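2-keto-3-deoxygluconate kinase (Thermotoga maritima, PDB 2AFB) probably catalyses the ATP-dependent phosphorylation of 2-keto-3-deoxygluconate, as a member of the pfkB family of carbohydrate kinases. Local coordinates at residues 60-65 and 84-89; 47-52 and 327-332; 14-19 and 137-142; 67-72 and 90-95. One frame throughout, in Å; residues are numbered along the deposited sequence.

How the contacts relate
Contacts 1, 3 and 4 lie along the large mixed sheet of this pfkB kinase, and contact 2 ties helix 46-56, which packs against strand 60-67, to the loop 327-332. Contact 1 is the middle piece: its centre is about 9 Å from that of contact 3, 12 Å from contact 2 and 15 Å from contact 4. It joins contact 3 through neighbouring strands 14-18 and 60-67, where Thr65 OG1 meets Gly19 O, and contact 4 through Thr65 O and Ala91 N. Contacts 3 and 4, centres about 22 Å apart, do not touch. Nickel is bound directly in contact 1, through Asp60; the side chain of Phe329 of contact 2 lies about 7 Å from a different nickel ion.

Contact 1. Residues 60-65 and 84-89; sequences DAYFVT and GVKTDY. With NI (nickel (II) ion), chain E.
The Tyr62 ring is sandwiched between Lys86 and Tyr89: Lys86 CB sits over one face, 3.9 Å from the ring centroid, the hydroxyl end of Tyr89 lies over the opposite face, and the Asp88 carboxylate stands at the edge. Tyr89 OH is hydrogen-bonded to NZ of Lys14, which also makes a cation-pi contact with Tyr62. The two tyrosine rings are inclined by 30° and slid apart, so they hardly overlap, with Tyr62 CD2 and Tyr89 CE2 meeting at 3.3 Å. With its CG beside the backbone N (chi1 -62°), the Tyr62 ring swings back along the strand. A single bridge pairs Tyr62 with Lys86: Lys86 N donates to Ala61 O at 2.8 Å, and Phe63 N returns a weak bond to Lys86 O. An alanine in place of Tyr62 would probably leave the Lys86 methylenes and the Tyr89 ring without the surface they both press on. Asp60 OD2 binds nickel at 2.1 Å, together with His12, while His10 bonds OD1. Lys86 NZ, 4.2 Å from Asp60 OD1, is beyond a salt bridge but could still favour the charged carboxylate. Because His12 and His10 belong to the tag, the nickel site is probably its product.

Contact 2. Residues 47-52 and 327-332; sequences EANVAA and GDFVVL
Phe329 lies against helix 46-56 with the methyl of Ala52 over one face of its ring, CB 3.5 Å from the centroid and 15° off the normal. This is the tight part. At the ring's edge comes the amide of Asn49, turned 76° from the ring plane, its OD1 3.0 Å from Phe329 CE1; that same oxygen accepts from Gly45 N, which helps fix the amide's rotation. Ala48 CB adds a looser touch, 4.2 Å from Phe329 CE1. The polar flank is joined through water instead: one water bridges Asn49 O and Val330 N, another runs from Asn49 ND2 to Asp328 OD2, and no direct hydrogen bond crosses between 47-52 and 327-332. His79 stacks on the Phe329 ring and Phe83 meets it edge-to-face, so a leucine here would probably lose both aromatic contacts and the flat surface that Ala52 rests on. Asp328 is held by Arg24 and Tyr100. Asn49 ND2 also bonds Asp292, in the Gly-Ala-Gly-Asp sequence that marks pfkB kinases. The chemistry is thus divided: an apolar ring packs on the helix, while the buried amide and carboxylate are satisfied by water and by residues beyond the two segments.

Contact 3. Residues 14-19 and 137-142; sequences KVVTFG and DGARWF
Lys14 turns its CG anti to the backbone N (chi1 169°) and keeps the rest of its chain extended, which carries NZ straight to the backbone of Asp137: NZ donates to Asp137 O at 2.7 Å, in the carbonyl plane. Phe142 takes the same choice (chi1 -179°), and its ring comes round so that Val16 CG1 touches it at the edge, 3.9 Å from CD1. The far end of that ring, CZ, reaches Phe18 CB. On the other side of the sheet Val15 and Trp141 lie side by side and point the same way, Val15 CG2 being 3.8 Å from Trp141 CB. The strands run parallel. Val16 N donates to Trp141 O at 3.0 Å, and Lys14 O accepts from Arg140 N at 2.8 Å just where segment 137-142 turns a corner. A water spans Lys14 N and Gly138 O at the outer end. Strand 14-18 has strand 60-67 on its other edge, and strand 139-145 is followed in the sheet by 172-176, whose Ser174 bonds Trp141 NE1. Helix 290-304 covers the Val15 and Trp141 side; helix 155-169 packs on Phe18 and Phe142.

Contact 4. Residues 67-72 and 90-95; sequences LPNNPL and IARGGN
Leu67 and Arg92 bridge two parallel strands of a beta-alpha-beta unit, strand 60-67, helix 71-82 and strand 90-92, the last of these an outermost strand of the sheet within the chain. Leu67 N donates to Ala91 O at 3.0 Å. In return Leu67 O takes Gly93 N at 3.0 Å and, weakly, Arg92 NE, so this one carbonyl serves two donors. The next carbonyl, Pro68 O, receives Arg92 NH2 at 2.9 Å along an almost straight N-H (170°), with Pro68 O close to the guanidinium plane, plus a weak bond from Asn70 N. NH2 has a second partner, a salt bridge to Asp74 in the first turn of helix 71-82. Bends at chi2 and chi3 fold the Arg92 side chain across toward the backbone of 67-69, which brings the guanidinium to these carbonyls. Asn69 covers one of its faces: OD1 lies 3.5 Å above the plane, the amide inclined only 32° to it. Asn70 is the N-cap of helix 71-82; its OD1 accepts weakly from Leu72 N and also from Gly73 N. A water accepts from Asn70 ND2 and donates to Asn95 O. Another subunit packs its Val114 on Asn70, its Ile33 on Pro71 and its Phe101 on Leu72. On the apolar side Leu67 CD1 meets Ile90 CG2 at 4.1 Å.

Contact 1. Residues 60-65 and 84-89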
loop_
_atom_site.group_PDB
_atom_site.type_symbol
_atom_site.label_atom_id
_atom_site.label_comp_id
_atom_site.label_asym_id
_atom_site.label_seq_id
_atom_site.Cartn_x
_atom_site.Cartn_y
_atom_site.Cartn_z
ATOM N N ASP A 60 -28.192 -21.675 5.236
ATOM C CA ASP A 60 -27.764 -21.475 6.626
ATOM C C ASP A 60 -26.592 -22.381 6.885
ATOM O O ASP A 60 -26.738 -23.516 7.298
ATOM C CB ASP A 60 -28.881 -21.772 7.601
ATOM C CG ASP A 60 -30.009 -20.769 7.509
ATOM O OD1 ASP A 60 -29.808 -19.633 7.009
ATOM O OD2 ASP A 60 -31.099 -21.144 7.943
ATOM N N ALA A 61 -25.427 -21.851 6.624
ATOM C CA ALA A 61 -24.189 -22.587 6.703
ATOM C C ALA A 61 -23.562 -22.360 8.060
ATOM O O ALA A 61 -23.368 -21.220 8.467
ATOM C CB ALA A 61 -23.269 -22.144 5.605
ATOM N N TYR A 62 -23.280 -23.441 8.768
ATOM C CA TYR A 62 -22.542 -23.334 10.040
ATOM C C TYR A 62 -21.212 -24.010 9.847
ATOM O O TYR A 62 -21.143 -25.096 9.276
ATOM C CB TYR A 62 -23.260 -24.030 11.180
ATOM C CG TYR A 62 -24.607 -23.480 11.508
ATOM C CD1 TYR A 62 -25.692 -23.709 10.684
ATOM C CD2 TYR A 62 -24.815 -22.757 12.688
ATOM C CE1 TYR A 62 -26.959 -23.190 11.005
ATOM C CE2 TYR A 62 -26.076 -22.259 13.023
ATOM C CZ TYR A 62 -27.136 -22.484 12.168
ATOM O OH TYR A 62 -28.387 -21.993 12.490
ATOM N N PHE A 63 -20.160 -23.380 10.341
ATOM C CA PHE A 63 -18.852 -24.001 10.320
ATOM C C PHE A 63 -18.494 -24.383 11.747
ATOM O O PHE A 63 -18.564 -23.563 12.663
ATOM C CB PHE A 63 -17.808 -23.036 9.774
ATOM C CG PHE A 63 -16.416 -23.585 9.760
ATOM C CD1 PHE A 63 -16.138 -24.724 9.059
ATOM C CD2 PHE A 63 -15.366 -22.918 10.404
ATOM C CE1 PHE A 63 -14.865 -25.241 9.010
ATOM C CE2 PHE A 63 -14.096 -23.412 10.349
ATOM C CZ PHE A 63 -13.834 -24.587 9.632
ATOM N N VAL A 64 -18.093 -25.635 11.916
ATOM C CA VAL A 64 -17.750 -26.151 13.216
ATOM C C VAL A 64 -16.228 -26.290 13.306
ATOM O O VAL A 64 -15.619 -26.924 12.468
ATOM C CB VAL A 64 -18.395 -27.509 13.436
ATOM C CG1 VAL A 64 -18.039 -28.050 14.844
ATOM C CG2 VAL A 64 -19.876 -27.395 13.215
ATOM N N THR A 65 -15.644 -25.708 14.340
ATOM C CA THR A 65 -14.209 -25.759 14.555
ATOM C C THR A 65 -13.906 -25.316 15.997
ATOM O O THR A 65 -14.817 -25.140 16.808
ATOM C CB THR A 65 -13.416 -24.909 13.516
ATOM O OG1 THR A 65 -12.061 -25.346 13.499
ATOM C CG2 THR A 65 -13.438 -23.399 13.811
ATOM N N GLY A 84 -21.334 -14.510 5.827
ATOM C CA GLY A 84 -22.670 -15.049 6.106
ATOM C C GLY A 84 -22.653 -16.378 6.832
ATOM O O GLY A 84 -23.719 -16.933 7.088
ATOM N N VAL A 85 -21.456 -16.902 7.161
ATOM C CA VAL A 85 -21.359 -18.190 7.820
ATOM C C VAL A 85 -21.716 -17.982 9.278
ATOM O O VAL A 85 -21.303 -17.004 9.869
ATOM C CB VAL A 85 -19.947 -18.803 7.696
ATOM C CG1 VAL A 85 -19.838 -20.093 8.505
ATOM C CG2 VAL A 85 -19.637 -19.056 6.289
ATOM N N LYS A 86 -22.529 -18.866 9.832
ATOM C CA LYS A 86 -22.918 -18.806 11.256
ATOM C C LYS A 86 -21.858 -19.495 12.137
ATOM O O LYS A 86 -21.369 -20.559 11.802
ATOM C CB LYS A 86 -24.312 -19.406 11.455
ATOM C CG LYS A 86 -25.302 -18.955 10.372
ATOM C CD LYS A 86 -26.728 -18.991 10.826
ATOM C CE LYS A 86 -27.691 -18.511 9.738
ATOM N NZ LYS A 86 -27.443 -17.106 9.374
ATOM N N THR A 87 -21.491 -18.858 13.245
ATOM C CA THR A 87 -20.306 -19.253 14.028
ATOM C C THR A 87 -20.707 -19.815 15.377
ATOM O O THR A 87 -19.881 -19.971 16.275
ATOM C CB THR A 87 -19.346 -18.071 14.216
ATOM O OG1 THR A 87 -20.075 -16.915 14.607
ATOM C CG2 THR A 87 -18.590 -17.748 12.912
ATOM N N ASP A 88 -21.978 -20.164 15.489
ATOM C CA ASP A 88 -22.568 -20.613 16.748
ATOM C C ASP A 88 -21.852 -21.792 17.328
ATOM O O ASP A 88 -21.811 -21.920 18.519
ATOM C CB ASP A 88 -24.040 -21.045 16.556
ATOM C CG ASP A 88 -24.916 -19.931 15.991
ATOM O OD1 ASP A 88 -24.447 -19.132 15.128
ATOM O OD2 ASP A 88 -26.078 -19.862 16.405
ATOM N N TYR A 89 -21.348 -22.691 16.489
ATOM C CA TYR A 89 -20.761 -23.932 16.983
ATOM C C TYR A 89 -19.228 -23.910 16.983
ATOM O O TYR A 89 -18.560 -24.945 17.040
ATOM C CB TYR A 89 -21.274 -25.113 16.180
ATOM C CG TYR A 89 -22.786 -25.194 16.066
ATOM C CD1 TYR A 89 -23.609 -25.184 17.190
ATOM C CD2 TYR A 89 -23.389 -25.344 14.815
ATOM C CE1 TYR A 89 -25.013 -25.284 17.055
ATOM C CE2 TYR A 89 -24.741 -25.422 14.670
ATOM C CZ TYR A 89 -25.559 -25.397 15.787
ATOM O OH TYR A 89 -26.912 -25.503 15.597
HETATM NI NI NI E . -32.322 -19.663 8.853
HETATM O O HOH W 1 -25.310 -19.023 6.488
HETATM O O HOH W 2 -20.869 -22.670 13.640
HETATM O O HOH W 3 -33.646 -21.057 10.483
HETATM O O HOH W 4 -31.150 -17.706 9.709
#

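Contact 2. Residues 47-52 and 327-332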
loop_
_atom_site.group_PDB
_atom_site.type_symbol
_atom_site.label_atom_id
_atom_site.label_comp_id
_atom_site.label_asym_id
_atom_site.label_seq_id
_atom_site.Cartn_x
_atom_site.Cartn_y
_atom_site.Cartn_z
ATOM N N GLU A 47 -12.980 -27.001 4.454
ATOM C CA GLU A 47 -14.369 -27.026 4.917
ATOM C C GLU A 47 -14.921 -25.652 5.285
ATOM O O GLU A 47 -16.108 -25.386 5.051
ATOM C CB GLU A 47 -14.577 -28.049 6.043
ATOM C CG GLU A 47 -14.012 -29.462 5.727
ATOM C CD GLU A 47 -12.561 -29.664 6.201
ATOM O OE1 GLU A 47 -11.839 -28.661 6.516
ATOM O OE2 GLU A 47 -12.146 -30.831 6.257
ATOM N N ALA A 48 -14.070 -24.726 5.720
ATOM C CA ALA A 48 -14.528 -23.349 5.922
ATOM C C ALA A 48 -14.930 -22.714 4.605
ATOM O O ALA A 48 -15.920 -22.009 4.541
ATOM C CB ALA A 48 -13.510 -22.463 6.669
ATOM N N ASN A 49 -14.157 -22.977 3.569
ATOM C CA ASN A 49 -14.398 -22.422 2.264
ATOM C C ASN A 49 -15.748 -22.929 1.686
ATOM O O ASN A 49 -16.506 -22.179 1.043
ATOM C CB ASN A 49 -13.260 -22.772 1.319
ATOM C CG ASN A 49 -11.866 -22.265 1.774
ATOM O OD1 ASN A 49 -11.728 -21.392 2.630
ATOM N ND2 ASN A 49 -10.828 -22.832 1.158
ATOM N N VAL A 50 -16.068 -24.171 1.975
ATOM C CA VAL A 50 -17.348 -24.774 1.563
ATOM C C VAL A 50 -18.502 -24.075 2.262
ATOM O O VAL A 50 -19.508 -23.703 1.638
ATOM C CB VAL A 50 -17.361 -26.299 1.839
ATOM C CG1 VAL A 50 -18.742 -26.903 1.527
ATOM C CG2 VAL A 50 -16.293 -26.967 1.031
ATOM N N ALA A 51 -18.363 -23.871 3.556
ATOM C CA ALA A 51 -19.386 -23.176 4.319
ATOM C C ALA A 51 -19.598 -21.765 3.749
ATOM O O ALA A 51 -20.724 -21.270 3.627
ATOM C CB ALA A 51 -18.978 -23.096 5.821
ATOM N N ALA A 52 -18.506 -21.112 3.364
ATOM C CA ALA A 52 -18.604 -19.739 2.894
ATOM C C ALA A 52 -19.309 -19.701 1.563
ATOM O O ALA A 52 -20.049 -18.742 1.322
ATOM C CB ALA A 52 -17.223 -19.053 2.807
ATOM N N GLY A 327 -8.042 -14.681 -2.377
ATOM C CA GLY A 327 -8.445 -15.299 -1.125
ATOM C C GLY A 327 -8.933 -16.714 -1.280
ATOM O O GLY A 327 -8.763 -17.328 -2.337
ATOM N N ASP A 328 -9.507 -17.244 -0.197
ATOM C CA ASP A 328 -9.895 -18.651 -0.129
ATOM C C ASP A 328 -11.420 -18.823 -0.370
ATOM O O ASP A 328 -11.884 -19.890 -0.769
ATOM C CB ASP A 328 -9.521 -19.264 1.255
ATOM C CG ASP A 328 -8.017 -19.416 1.495
ATOM O OD1 ASP A 328 -7.224 -18.787 0.806
ATOM O OD2 ASP A 328 -7.610 -20.174 2.416
ATOM N N PHE A 329 -12.193 -17.784 -0.090
ATOM C CA PHE A 329 -13.644 -17.862 -0.153
ATOM C C PHE A 329 -14.107 -17.265 -1.496
ATOM O O PHE A 329 -13.512 -16.317 -1.998
ATOM C CB PHE A 329 -14.219 -16.988 0.981
ATOM C CG PHE A 329 -14.089 -17.545 2.383
ATOM C CD1 PHE A 329 -13.402 -18.730 2.684
ATOM C CD2 PHE A 329 -14.629 -16.821 3.449
ATOM C CE1 PHE A 329 -13.304 -19.187 3.990
ATOM C CE2 PHE A 329 -14.541 -17.305 4.759
ATOM C CZ PHE A 329 -13.904 -18.496 5.019
ATOM N N VAL A 330 -15.185 -17.785 -2.065
ATOM C CA VAL A 330 -15.828 -17.140 -3.201
ATOM C C VAL A 330 -16.548 -15.877 -2.727
ATOM O O VAL A 330 -17.006 -15.782 -1.575
ATOM C CB VAL A 330 -16.902 -18.030 -3.913
ATOM C CG1 VAL A 330 -16.295 -19.304 -4.442
ATOM C CG2 VAL A 330 -18.120 -18.332 -2.998
ATOM N N VAL A 331 -16.606 -14.900 -3.616
ATOM C CA VAL A 331 -17.545 -13.789 -3.532
ATOM C C VAL A 331 -18.315 -13.926 -4.834
ATOM O O VAL A 331 -17.794 -13.560 -5.885
ATOM C CB VAL A 331 -16.798 -12.414 -3.490
ATOM C CG1 VAL A 331 -17.728 -11.262 -3.530
ATOM C CG2 VAL A 331 -15.887 -12.337 -2.281
ATOM N N LEU A 332 -19.500 -14.540 -4.780
ATOM C CA LEU A 332 -20.260 -14.873 -5.970
ATOM C C LEU A 332 -21.734 -14.844 -5.638
ATOM O O LEU A 332 -22.119 -15.135 -4.495
ATOM C CB LEU A 332 -19.887 -16.280 -6.450
ATOM C CG LEU A 332 -18.606 -16.412 -7.277
ATOM C CD1 LEU A 332 -18.421 -17.873 -7.713
ATOM C CD2 LEU A 332 -18.599 -15.483 -8.449
HETATM O O HOH W 5 -15.865 -20.482 -1.096
HETATM O O HOH W 6 -7.782 -22.899 1.986
#

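Contact 3. Residues 14-19 and 137-142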
loop_
_atom_site.group_PDB
_atom_site.type_symbol
_atom_site.label_atom_id
_atom_site.label_comp_id
_atom_site.label_asym_id
_atom_site.label_seq_id
_atom_site.Cartn_x
_atom_site.Cartn_y
_atom_site.Cartn_z
ATOM N N LYS A 14 -30.311 -25.865 6.757
ATOM C CA LYS A 14 -29.147 -25.868 7.660
ATOM C C LYS A 14 -28.132 -26.815 7.091
ATOM O O LYS A 14 -28.446 -27.974 6.773
ATOM C CB LYS A 14 -29.554 -26.261 9.091
ATOM C CG LYS A 14 -28.394 -26.544 10.033
ATOM C CD LYS A 14 -28.925 -26.608 11.463
ATOM C CE LYS A 14 -27.854 -26.918 12.464
ATOM N NZ LYS A 14 -28.381 -27.153 13.828
ATOM N N VAL A 15 -26.939 -26.284 6.857
ATOM C CA VAL A 15 -25.822 -27.079 6.397
ATOM C C VAL A 15 -24.662 -26.870 7.336
ATOM O O VAL A 15 -24.395 -25.748 7.719
ATOM C CB VAL A 15 -25.437 -26.695 4.967
ATOM C CG1 VAL A 15 -24.152 -27.432 4.535
ATOM C CG2 VAL A 15 -26.575 -27.042 4.023
ATOM N N VAL A 16 -23.958 -27.954 7.646
ATOM C CA VAL A 16 -22.845 -27.967 8.587
ATOM C C VAL A 16 -21.557 -28.544 7.952
ATOM O O VAL A 16 -21.579 -29.559 7.239
ATOM C CB VAL A 16 -23.240 -28.785 9.839
ATOM C CG1 VAL A 16 -22.127 -28.825 10.865
ATOM C CG2 VAL A 16 -24.487 -28.237 10.467
ATOM N N THR A 17 -20.435 -27.879 8.203
ATOM C CA THR A 17 -19.123 -28.358 7.803
ATOM C C THR A 17 -18.189 -28.264 9.001
ATOM O O THR A 17 -18.438 -27.513 9.965
ATOM C CB THR A 17 -18.518 -27.583 6.591
ATOM O OG1 THR A 17 -17.839 -26.409 7.048
ATOM C CG2 THR A 17 -19.553 -27.195 5.611
ATOM N N PHE A 18 -17.122 -29.045 8.937
ATOM C CA PHE A 18 -16.221 -29.215 10.066
ATOM C C PHE A 18 -14.826 -29.326 9.582
ATOM O O PHE A 18 -14.536 -30.114 8.705
ATOM C CB PHE A 18 -16.520 -30.518 10.777
ATOM C CG PHE A 18 -15.540 -30.875 11.880
ATOM C CD1 PHE A 18 -15.467 -30.119 13.022
ATOM C CD2 PHE A 18 -14.741 -32.013 11.787
ATOM C CE1 PHE A 18 -14.589 -30.447 14.048
ATOM C CE2 PHE A 18 -13.850 -32.366 12.828
ATOM C CZ PHE A 18 -13.782 -31.578 13.945
ATOM N N GLY A 19 -13.952 -28.588 10.221
ATOM C CA GLY A 19 -12.540 -28.740 9.988
ATOM C C GLY A 19 -11.761 -27.594 10.580
ATOM O O GLY A 19 -12.164 -27.046 11.599
ATOM N N ASP A 137 -28.828 -31.065 14.778
ATOM C CA ASP A 137 -30.267 -30.960 14.878
ATOM C C ASP A 137 -30.770 -30.126 13.705
ATOM O O ASP A 137 -30.323 -28.997 13.484
ATOM C CB ASP A 137 -30.704 -30.363 16.205
ATOM C CG ASP A 137 -32.220 -30.479 16.426
ATOM O OD1 ASP A 137 -32.706 -31.628 16.543
ATOM O OD2 ASP A 137 -32.917 -29.429 16.482
ATOM N N GLY A 138 -31.667 -30.709 12.917
ATOM C CA GLY A 138 -32.290 -29.994 11.805
ATOM C C GLY A 138 -31.431 -29.809 10.561
ATOM O O GLY A 138 -31.850 -29.140 9.629
ATOM N N ALA A 139 -30.214 -30.371 10.551
ATOM C CA ALA A 139 -29.292 -30.215 9.417
ATOM C C ALA A 139 -29.774 -31.011 8.202
ATOM O O ALA A 139 -30.190 -32.147 8.336
ATOM C CB ALA A 139 -27.852 -30.662 9.802
ATOM N N ARG A 140 -29.693 -30.417 7.027
ATOM C CA ARG A 140 -30.023 -31.139 5.794
ATOM C C ARG A 140 -28.755 -31.766 5.217
ATOM O O ARG A 140 -28.823 -32.651 4.356
ATOM C CB ARG A 140 -30.615 -30.198 4.747
ATOM C CG ARG A 140 -31.590 -29.162 5.287
ATOM C CD ARG A 140 -33.028 -29.560 5.137
ATOM N NE ARG A 140 -33.624 -29.124 3.865
ATOM C CZ ARG A 140 -34.645 -28.259 3.714
ATOM N NH1 ARG A 140 -35.231 -27.628 4.742
ATOM N NH2 ARG A 140 -35.091 -28.012 2.492
ATOM N N TRP A 141 -27.597 -31.315 5.705
ATOM C CA TRP A 141 -26.310 -31.686 5.103
ATOM C C TRP A 141 -25.152 -31.488 6.051
ATOM O O TRP A 141 -25.159 -30.554 6.826
ATOM C CB TRP A 141 -26.030 -30.849 3.850
ATOM C CG TRP A 141 -25.129 -31.511 2.872
ATOM C CD1 TRP A 141 -23.771 -31.640 2.968
ATOM C CD2 TRP A 141 -25.496 -32.125 1.619
ATOM N NE1 TRP A 141 -23.276 -32.288 1.870
ATOM C CE2 TRP A 141 -24.309 -32.568 1.009
ATOM C CE3 TRP A 141 -26.689 -32.244 0.920
ATOM C CZ2 TRP A 141 -24.291 -33.179 -0.244
ATOM C CZ3 TRP A 141 -26.688 -32.903 -0.325
ATOM C CH2 TRP A 141 -25.502 -33.364 -0.882
ATOM N N PHE A 142 -24.198 -32.431 5.963
ATOM C CA PHE A 142 -22.918 -32.425 6.667
ATOM C C PHE A 142 -21.760 -32.767 5.714
ATOM O O PHE A 142 -21.781 -33.764 4.975
ATOM C CB PHE A 142 -22.917 -33.411 7.816
ATOM C CG PHE A 142 -21.645 -33.423 8.573
ATOM C CD1 PHE A 142 -21.286 -32.354 9.338
ATOM C CD2 PHE A 142 -20.766 -34.495 8.476
ATOM C CE1 PHE A 142 -20.090 -32.372 10.039
ATOM C CE2 PHE A 142 -19.553 -34.495 9.170
ATOM C CZ PHE A 142 -19.236 -33.461 9.961
HETATM O O HOH W 7 -32.679 -27.214 7.518
#

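Contact 4. Residues 67-72 and 90-95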
loop_
_atom_site.group_PDB
_atom_site.type_symbol
_atom_site.label_atom_id
_atom_site.label_comp_id
_atom_site.label_asym_id
_atom_site.label_seq_id
_atom_site.Cartn_x
_atom_site.Cartn_y
_atom_site.Cartn_z
ATOM N N LEU A 67 -11.232 -22.406 17.804
ATOM C CA LEU A 67 -10.281 -21.322 17.660
ATOM C C LEU A 67 -9.863 -20.811 19.008
ATOM O O LEU A 67 -10.654 -20.882 19.950
ATOM C CB LEU A 67 -10.915 -20.158 16.893
ATOM C CG LEU A 67 -11.226 -20.499 15.437
ATOM C CD1 LEU A 67 -12.065 -19.442 14.810
ATOM C CD2 LEU A 67 -9.924 -20.682 14.677
ATOM N N PRO A 68 -8.653 -20.231 19.093
ATOM C CA PRO A 68 -8.190 -19.714 20.372
ATOM C C PRO A 68 -8.928 -18.437 20.684
ATOM O O PRO A 68 -9.317 -17.751 19.778
ATOM C CB PRO A 68 -6.716 -19.390 20.110
ATOM C CG PRO A 68 -6.674 -19.071 18.661
ATOM C CD PRO A 68 -7.654 -20.012 18.029
ATOM N N ASN A 69 -9.107 -18.130 21.951
ATOM C CA ASN A 69 -9.483 -16.785 22.354
ATOM C C ASN A 69 -8.309 -15.831 22.284
ATOM O O ASN A 69 -7.677 -15.552 23.287
ATOM C CB ASN A 69 -10.055 -16.782 23.770
ATOM C CG ASN A 69 -11.412 -17.423 23.841
ATOM O OD1 ASN A 69 -12.332 -17.030 23.112
ATOM N ND2 ASN A 69 -11.551 -18.401 24.711
ATOM N N ASN A 70 -7.993 -15.366 21.083
ATOM C CA ASN A 70 -7.035 -14.322 20.907
ATOM C C ASN A 70 -7.538 -13.576 19.685
ATOM O O ASN A 70 -8.480 -14.022 19.056
ATOM C CB ASN A 70 -5.588 -14.896 20.847
ATOM C CG ASN A 70 -5.249 -15.662 19.530
ATOM O OD1 ASN A 70 -5.871 -15.444 18.513
ATOM N ND2 ASN A 70 -4.209 -16.532 19.571
ATOM N N PRO A 71 -6.952 -12.416 19.376
ATOM C CA PRO A 71 -7.424 -11.645 18.239
ATOM C C PRO A 71 -7.411 -12.361 16.896
ATOM O O PRO A 71 -8.203 -12.009 16.036
ATOM C CB PRO A 71 -6.445 -10.486 18.190
ATOM C CG PRO A 71 -5.979 -10.321 19.578
ATOM C CD PRO A 71 -5.865 -11.706 20.089
ATOM N N LEU A 72 -6.522 -13.325 16.682
ATOM C CA LEU A 72 -6.530 -14.057 15.410
ATOM C C LEU A 72 -7.736 -14.976 15.310
ATOM O O LEU A 72 -8.405 -15.022 14.291
ATOM C CB LEU A 72 -5.215 -14.811 15.191
ATOM C CG LEU A 72 -4.092 -13.759 15.007
ATOM C CD1 LEU A 72 -2.812 -14.225 15.555
ATOM C CD2 LEU A 72 -3.965 -13.286 13.560
ATOM N N ILE A 90 -18.644 -22.725 16.902
ATOM C CA ILE A 90 -17.221 -22.647 17.046
ATOM C C ILE A 90 -16.873 -22.725 18.528
ATOM O O ILE A 90 -17.237 -21.859 19.317
ATOM C CB ILE A 90 -16.681 -21.402 16.414
ATOM C CG1 ILE A 90 -16.941 -21.494 14.892
ATOM C CG2 ILE A 90 -15.193 -21.263 16.773
ATOM C CD1 ILE A 90 -16.396 -20.380 14.133
ATOM N N ALA A 91 -16.160 -23.786 18.894
ATOM C CA ALA A 91 -15.599 -23.907 20.245
ATOM C C ALA A 91 -14.434 -22.958 20.387
ATOM O O ALA A 91 -13.737 -22.706 19.410
ATOM C CB ALA A 91 -15.182 -25.344 20.499
ATOM N N ARG A 92 -14.242 -22.390 21.578
ATOM C CA ARG A 92 -13.128 -21.480 21.847
ATOM C C ARG A 92 -12.189 -22.004 22.947
ATOM O O ARG A 92 -12.635 -22.522 23.992
ATOM C CB ARG A 92 -13.650 -20.080 22.211
ATOM C CG ARG A 92 -14.659 -19.482 21.231
ATOM C CD ARG A 92 -14.129 -19.340 19.775
ATOM N NE ARG A 92 -12.982 -18.460 19.714
ATOM C CZ ARG A 92 -13.010 -17.156 19.457
ATOM N NH1 ARG A 92 -14.134 -16.536 19.135
ATOM N NH2 ARG A 92 -11.870 -16.461 19.481
ATOM N N GLY A 93 -10.893 -21.911 22.715
ATOM C CA GLY A 93 -9.948 -22.487 23.641
ATOM C C GLY A 93 -8.677 -22.841 22.921
ATOM O O GLY A 93 -8.538 -22.597 21.738
ATOM N N GLY A 94 -7.739 -23.423 23.651
ATOM C CA GLY A 94 -6.420 -23.752 23.109
ATOM C C GLY A 94 -5.503 -22.545 22.997
ATOM O O GLY A 94 -5.879 -21.424 23.360
ATOM N N ASN A 95 -4.358 -22.777 22.357
ATOM C CA ASN A 95 -3.215 -21.881 22.420
ATOM C C ASN A 95 -2.913 -20.999 21.253
ATOM O O ASN A 95 -2.402 -19.909 21.442
ATOM C CB ASN A 95 -1.982 -22.718 22.774
ATOM C CG ASN A 95 -2.133 -23.335 24.102
ATOM O OD1 ASN A 95 -2.550 -22.661 25.049
ATOM N ND2 ASN A 95 -1.933 -24.646 24.175
HETATM O O HOH W 8 -2.847 -16.805 22.040
#